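Local structure of LPXTG-motif cell wall anchor domain protein (Mobiluncus mulieris, 5U5O) at residues T28-V33 with E96-L101. The protein is a giant bacterial surface adhesin, probably anchored to the cell wall, whose Ig-like domains carry intramolecular cross-links and presumably mediate attachment. Numbering follows the deposited sequence.
Sequences TIKDTV and ETEMDL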
loop_
_atom_site.group_PDB
_atom_site.type_symbol
_atom_site.label_atom_id
_atom_site.label_comp_id
_atom_site.label_asym_id
_atom_site.label_seq_id
_atom_site.Cartn_x
_atom_site.Cartn_y
_atom_site.Cartn_z
ATOM N N THR A 28 10.086 -4.091 -9.865
ATOM C CA THR A 28 10.650 -3.414 -11.014
ATOM C C THR A 28 9.556 -2.643 -11.723
ATOM O O THR A 28 8.573 -3.223 -12.198
ATOM C CB THR A 28 11.290 -4.393 -11.997
ATOM O OG1 THR A 28 12.380 -5.054 -11.348
ATOM C CG2 THR A 28 11.828 -3.653 -13.227
ATOM N N ILE A 29 9.734 -1.323 -11.758
ATOM C CA ILE A 29 8.887 -0.430 -12.544
ATOM C C ILE A 29 9.486 -0.374 -13.961
ATOM O O ILE A 29 10.651 0.018 -14.136
ATOM C CB ILE A 29 8.774 0.953 -11.881
ATOM C CG1 ILE A 29 7.896 0.922 -10.622
ATOM C CG2 ILE A 29 8.141 1.953 -12.847
ATOM C CD1 ILE A 29 8.395 0.073 -9.467
ATOM N N LYS A 30 8.721 -0.849 -14.942
ATOM C CA LYS A 30 9.042 -0.628 -16.350
ATOM C C LYS A 30 8.674 0.819 -16.712
ATOM O O LYS A 30 7.509 1.220 -16.655
ATOM C CB LYS A 30 8.271 -1.583 -17.236
ATOM C CG LYS A 30 8.706 -1.540 -18.694
ATOM C CD LYS A 30 7.721 -2.320 -19.523
ATOM C CE LYS A 30 8.172 -2.465 -20.954
ATOM N NZ LYS A 30 7.295 -3.419 -21.684
ATOM N N ASP A 31 9.698 1.569 -17.099
ATOM C CA ASP A 31 9.560 2.979 -17.487
ATOM C C ASP A 31 9.697 3.037 -19.010
ATOM O O ASP A 31 10.792 2.981 -19.534
ATOM C CB ASP A 31 10.646 3.729 -16.758
ATOM C CG ASP A 31 10.779 5.183 -17.185
ATOM O OD1 ASP A 31 9.881 5.766 -17.885
ATOM O OD2 ASP A 31 11.809 5.714 -16.720
ATOM N N THR A 32 8.551 2.992 -19.680
ATOM C CA THR A 32 8.524 3.073 -21.139
ATOM C C THR A 32 8.635 4.547 -21.525
ATOM O O THR A 32 7.771 5.342 -21.187
ATOM C CB THR A 32 7.268 2.429 -21.729
ATOM O OG1 THR A 32 7.250 1.049 -21.362
ATOM C CG2 THR A 32 7.247 2.485 -23.227
ATOM N N VAL A 33 9.737 4.868 -22.184
ATOM C CA VAL A 33 10.087 6.259 -22.523
ATOM C C VAL A 33 9.704 6.587 -23.962
ATOM O O VAL A 33 9.996 5.854 -24.881
ATOM C CB VAL A 33 11.586 6.470 -22.293
ATOM C CG1 VAL A 33 11.944 7.929 -22.580
ATOM C CG2 VAL A 33 11.985 6.059 -20.861
ATOM N N GLU A 96 10.202 5.102 -29.169
ATOM C CA GLU A 96 10.024 4.452 -27.868
ATOM C C GLU A 96 11.236 3.632 -27.472
ATOM O O GLU A 96 11.819 2.939 -28.293
ATOM C CB GLU A 96 8.786 3.592 -27.906
ATOM C CG GLU A 96 8.394 3.016 -26.552
ATOM C CD GLU A 96 7.110 2.231 -26.622
ATOM O OE1 GLU A 96 6.024 2.825 -26.501
ATOM O OE2 GLU A 96 7.172 0.984 -26.699
ATOM N N THR A 97 11.613 3.769 -26.207
ATOM C CA THR A 97 12.598 2.866 -25.600
ATOM C C THR A 97 12.141 2.621 -24.171
ATOM O O THR A 97 11.025 2.982 -23.808
ATOM C CB THR A 97 14.009 3.470 -25.692
ATOM O OG1 THR A 97 14.960 2.497 -25.240
ATOM C CG2 THR A 97 14.156 4.747 -24.896
ATOM N N GLU A 98 12.948 1.915 -23.379
ATOM C CA GLU A 98 12.540 1.645 -21.995
ATOM C C GLU A 98 13.715 1.557 -21.051
ATOM O O GLU A 98 14.845 1.306 -21.474
ATOM C CB GLU A 98 11.720 0.363 -21.903
ATOM C CG GLU A 98 12.464 -0.885 -22.316
ATOM C CD GLU A 98 11.578 -2.110 -22.285
ATOM O OE1 GLU A 98 10.784 -2.293 -23.229
ATOM O OE2 GLU A 98 11.678 -2.891 -21.316
ATOM N N MET A 99 13.431 1.767 -19.767
ATOM C CA MET A 99 14.410 1.558 -18.703
ATOM C C MET A 99 13.688 0.959 -17.502
ATOM O O MET A 99 12.476 1.106 -17.364
ATOM C CB MET A 99 15.157 2.834 -18.304
ATOM C CG MET A 99 14.359 4.141 -18.433
ATOM S SD MET A 99 15.123 5.550 -17.588
ATOM C CE MET A 99 16.765 5.529 -18.322
ATOM N N ASP A 100 14.434 0.241 -16.664
ATOM C CA ASP A 100 13.893 -0.340 -15.442
ATOM C C ASP A 100 14.257 0.488 -14.225
ATOM O O ASP A 100 15.386 0.964 -14.105
ATOM C CB ASP A 100 14.453 -1.744 -15.239
ATOM C CG ASP A 100 13.860 -2.772 -16.187
ATOM O OD1 ASP A 100 12.803 -2.552 -16.811
ATOM O OD2 ASP A 100 14.422 -3.900 -16.199
ATOM N N LEU A 101 13.295 0.643 -13.317
ATOM C CA LEU A 101 13.505 1.305 -12.030
ATOM C C LEU A 101 13.114 0.313 -10.928
ATOM O O LEU A 101 11.932 -0.009 -10.766
ATOM C CB LEU A 101 12.657 2.581 -11.943
ATOM C CG LEU A 101 13.073 3.711 -12.895
ATOM C CD1 LEU A 101 11.980 4.765 -12.976
ATOM C CD2 LEU A 101 14.383 4.333 -12.438
HETATM O O HOH W 1 8.450 -0.612 -23.603
#
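Ile29, Asp31 and Val33 pair with Leu101, Met99 and Thr97 through six antiparallel backbone hydrogen bonds, the two strand axes running at 156° and approaching to 4.5 Å. Of these bonds, Asp31 N to Met99 O (2.8 Å) meets its carbonyl almost head-on, at a C=O...N angle of 177°, whereas Val33 N sits above the plane of the Thr97 carbonyl. On the inward face the Asp31 carboxylate lies alongside the Met99 side chain, OD2 reaching SD at 3.4 Å. Asp31 CG stands anti to its backbone N (chi1 172°), which extends the carboxylate beside the thioether. Val33 CG2 packs against Met99 CG at 3.9 Å. The other face carries Lys30, Thr32, Glu98 and Asp100. Here the extended Lys30 chain slants across the Glu98 carboxylate; its CE is 3.5 Å from OE1, while the salt bridge from NZ to that oxygen is long at 4.0 Å. A water links Glu98 OE1 to Thr32 OG1, and Thr32 CG2 abuts the carboxylate of Glu96, whose OE1 is salt-bridged to Arg34. Both strands belong to the T-Q ester bond domain, an Ig-like sandwich: strand 4-10 flanks 28-33 in the same sheet, and Met99 and Leu101 face strands 64-71 and 118-127 of the opposing sheet, where Glu124 brings a second carboxylate close to Asp31.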